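Local coordinates for HydG protein (PDB 4RTB) that is a radical SAM maturase of [FeFe]-hydrogenase, carrying a [4Fe-4S] cluster and S-adenosylmethionine and acting as a CO and CN synthase, at residues L206-Y211 against L229-A234. Residues are numbered along the deposited sequence; the frame is centred on the assembly and turned at random.
With SAM (S-adenosylmethionine), chain B.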
# COMPACT_ATOMS: atom_id res chain seq x y z
N LEU A 206 -9.36 0.99 -1.06
CA LEU A 206 -9.98 2.23 -1.51
C LEU A 206 -9.29 3.42 -0.86
O LEU A 206 -9.34 3.59 0.36
CB LEU A 206 -11.48 2.23 -1.19
CG LEU A 206 -12.39 3.09 -2.07
CD1 LEU A 206 -12.37 4.56 -1.65
CD2 LEU A 206 -12.02 2.94 -3.54
N PHE A 207 -8.64 4.24 -1.68
CA PHE A 207 -7.91 5.39 -1.16
C PHE A 207 -8.82 6.60 -1.08
O PHE A 207 -9.53 6.92 -2.03
CB PHE A 207 -6.68 5.71 -2.03
CG PHE A 207 -5.81 4.52 -2.34
CD1 PHE A 207 -5.77 3.42 -1.49
CD2 PHE A 207 -5.03 4.50 -3.48
CE1 PHE A 207 -4.97 2.33 -1.79
CE2 PHE A 207 -4.23 3.42 -3.78
CZ PHE A 207 -4.20 2.33 -2.93
N GLN A 208 -8.80 7.29 0.06
CA GLN A 208 -9.59 8.51 0.23
C GLN A 208 -9.03 9.63 -0.64
O GLN A 208 -9.70 10.64 -0.89
CB GLN A 208 -9.61 8.91 1.71
CG GLN A 208 -10.35 10.20 2.04
CD GLN A 208 -11.75 10.25 1.46
OE1 GLN A 208 -12.44 9.23 1.39
NE2 GLN A 208 -12.18 11.43 1.03
N GLU A 209 -7.80 9.43 -1.11
CA GLU A 209 -7.03 10.43 -1.88
C GLU A 209 -6.73 11.67 -1.05
O GLU A 209 -5.57 12.04 -0.87
CB GLU A 209 -7.76 10.83 -3.18
CG GLU A 209 -8.34 9.68 -3.98
CD GLU A 209 -7.30 8.78 -4.62
OE1 GLU A 209 -6.10 9.13 -4.60
OE2 GLU A 209 -7.68 7.71 -5.15
N SER A 210 -7.78 12.31 -0.54
CA SER A 210 -7.61 13.43 0.38
C SER A 210 -8.72 13.49 1.41
O SER A 210 -9.88 13.25 1.11
CB SER A 210 -7.55 14.75 -0.37
OG SER A 210 -7.67 15.83 0.55
N TYR A 211 -8.34 13.83 2.64
CA TYR A 211 -9.28 13.94 3.74
C TYR A 211 -9.74 15.37 3.94
O TYR A 211 -10.58 15.64 4.80
CB TYR A 211 -8.66 13.39 5.02
CG TYR A 211 -8.63 11.88 5.06
CD1 TYR A 211 -7.56 11.18 4.52
CD2 TYR A 211 -9.66 11.16 5.63
CE1 TYR A 211 -7.53 9.80 4.55
CE2 TYR A 211 -9.64 9.79 5.67
CZ TYR A 211 -8.58 9.11 5.12
OH TYR A 211 -8.57 7.74 5.16
N LEU A 229 -18.34 12.15 0.89
CA LEU A 229 -18.88 11.20 1.85
C LEU A 229 -19.12 9.83 1.26
O LEU A 229 -18.94 8.82 1.93
CB LEU A 229 -20.18 11.75 2.43
CG LEU A 229 -20.01 12.46 3.77
CD1 LEU A 229 -20.83 13.74 3.79
CD2 LEU A 229 -20.43 11.53 4.90
N TRP A 230 -19.53 9.78 -0.01
CA TRP A 230 -19.78 8.51 -0.67
C TRP A 230 -18.51 7.67 -0.74
O TRP A 230 -18.57 6.44 -0.71
CB TRP A 230 -20.34 8.73 -2.07
CG TRP A 230 -20.60 7.46 -2.81
CD1 TRP A 230 -20.00 7.04 -3.97
CD2 TRP A 230 -21.51 6.41 -2.44
NE1 TRP A 230 -20.48 5.81 -4.34
CE2 TRP A 230 -21.41 5.41 -3.41
CE3 TRP A 230 -22.39 6.24 -1.37
CZ2 TRP A 230 -22.17 4.24 -3.36
CZ3 TRP A 230 -23.14 5.08 -1.31
CH2 TRP A 230 -23.02 4.09 -2.30
N ARG A 231 -17.36 8.34 -0.82
CA ARG A 231 -16.08 7.65 -0.90
C ARG A 231 -15.52 7.38 0.50
O ARG A 231 -14.87 6.36 0.73
CB ARG A 231 -15.08 8.46 -1.74
CG ARG A 231 -13.63 7.98 -1.66
CD ARG A 231 -12.79 8.52 -2.82
NE ARG A 231 -12.92 7.70 -4.02
CZ ARG A 231 -11.97 6.89 -4.49
NH1 ARG A 231 -10.81 6.80 -3.86
NH2 ARG A 231 -12.18 6.18 -5.59
N LEU A 232 -15.79 8.29 1.43
CA LEU A 232 -15.26 8.18 2.78
C LEU A 232 -15.76 6.94 3.52
O LEU A 232 -14.96 6.18 4.07
CB LEU A 232 -15.59 9.43 3.59
CG LEU A 232 -14.89 9.43 4.94
CD1 LEU A 232 -13.39 9.22 4.76
CD2 LEU A 232 -15.15 10.72 5.66
N ASN A 233 -17.07 6.73 3.55
CA ASN A 233 -17.61 5.56 4.24
C ASN A 233 -17.85 4.38 3.30
O ASN A 233 -18.74 3.56 3.53
CB ASN A 233 -18.91 5.91 4.99
CG ASN A 233 -19.79 6.88 4.24
OD1 ASN A 233 -20.24 6.60 3.13
ND2 ASN A 233 -20.05 8.03 4.86
N ALA A 234 -17.05 4.30 2.24
CA ALA A 234 -17.11 3.18 1.32
C ALA A 234 -16.58 1.91 1.99
O ALA A 234 -17.15 0.83 1.84
CB ALA A 234 -16.31 3.47 0.06
N SAM B . -10.24 4.22 -10.05
CA SAM B . -10.22 3.82 -8.64
C SAM B . -10.12 5.00 -7.68
O SAM B . -9.99 6.16 -8.07
OXT SAM B . -10.16 4.82 -6.46
CB SAM B . -9.06 2.86 -8.35
CG SAM B . -7.89 2.87 -9.32
SD SAM B . -6.85 4.36 -9.40
CE SAM B . -6.07 4.02 -10.97
C5' SAM B . -5.42 3.86 -8.42
C4' SAM B . -4.79 4.97 -7.59
O4' SAM B . -3.74 5.66 -8.26
C3' SAM B . -5.79 6.05 -7.20
O3' SAM B . -6.44 5.71 -6.00
C2' SAM B . -4.93 7.28 -7.03
O2' SAM B . -4.76 7.58 -5.67
C1' SAM B . -3.58 6.91 -7.62
N9 SAM B . -3.17 7.96 -8.56
C8 SAM B . -3.92 8.49 -9.57
N7 SAM B . -3.20 9.44 -10.20
C5 SAM B . -2.00 9.54 -9.59
C6 SAM B . -0.90 10.35 -9.83
N6 SAM B . -0.92 11.23 -10.82
N1 SAM B . 0.22 10.23 -9.03
C2 SAM B . 0.23 9.31 -8.00
N3 SAM B . -0.86 8.50 -7.77
C4 SAM B . -1.96 8.62 -8.55
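Arg-231, from helix 228-232, reaches across the loop that follows strand 204-205, with Leu-206 against one face of its guanidinium and Glu-209 beside it, at the rim of a radical SAM barrel where S-adenosylmethionine binds. The guanidinium meets the ligand's carboxylate edge-on: Arg-231 NH2 gives SAM OXT a nearly straight hydrogen bond of 2.6 Å (171°). Leu-206 CD1 lies 3.5 Å above the Arg-231 guanidinium plane, off-centre toward its rim. Glu-209 holds the ribose of the ligand, its OE2 accepting a hydrogen bond from SAM O3' (2.5 Å); the same oxygen lies near enough to Arg-231 NH1 for a salt bridge, long and uncertain because NH1 is poorly placed in the model, the carboxylate and guanidinium planes turned 37° apart. Lys-225 makes a long, weak ion pair with Glu-209 OE2. Behind this shell, Gln-208 CG, anti to the backbone N (chi1 178°), lies over the centre of the Tyr-211 ring; a bend at chi2 turns OE1 back to 3.5 Å from Arg-231 CG, and Gln-208 NE2 donates to Ser-210 O (2.9 Å). With an alanine here, Ser-210 O would probably lose its amide donor and the Tyr-211 ring the methylene over one face. Tyr-211 is itself tied through OH to His-267 of helix 257-275, while its CE2 sits 3.9 Å from Leu-232 CD1.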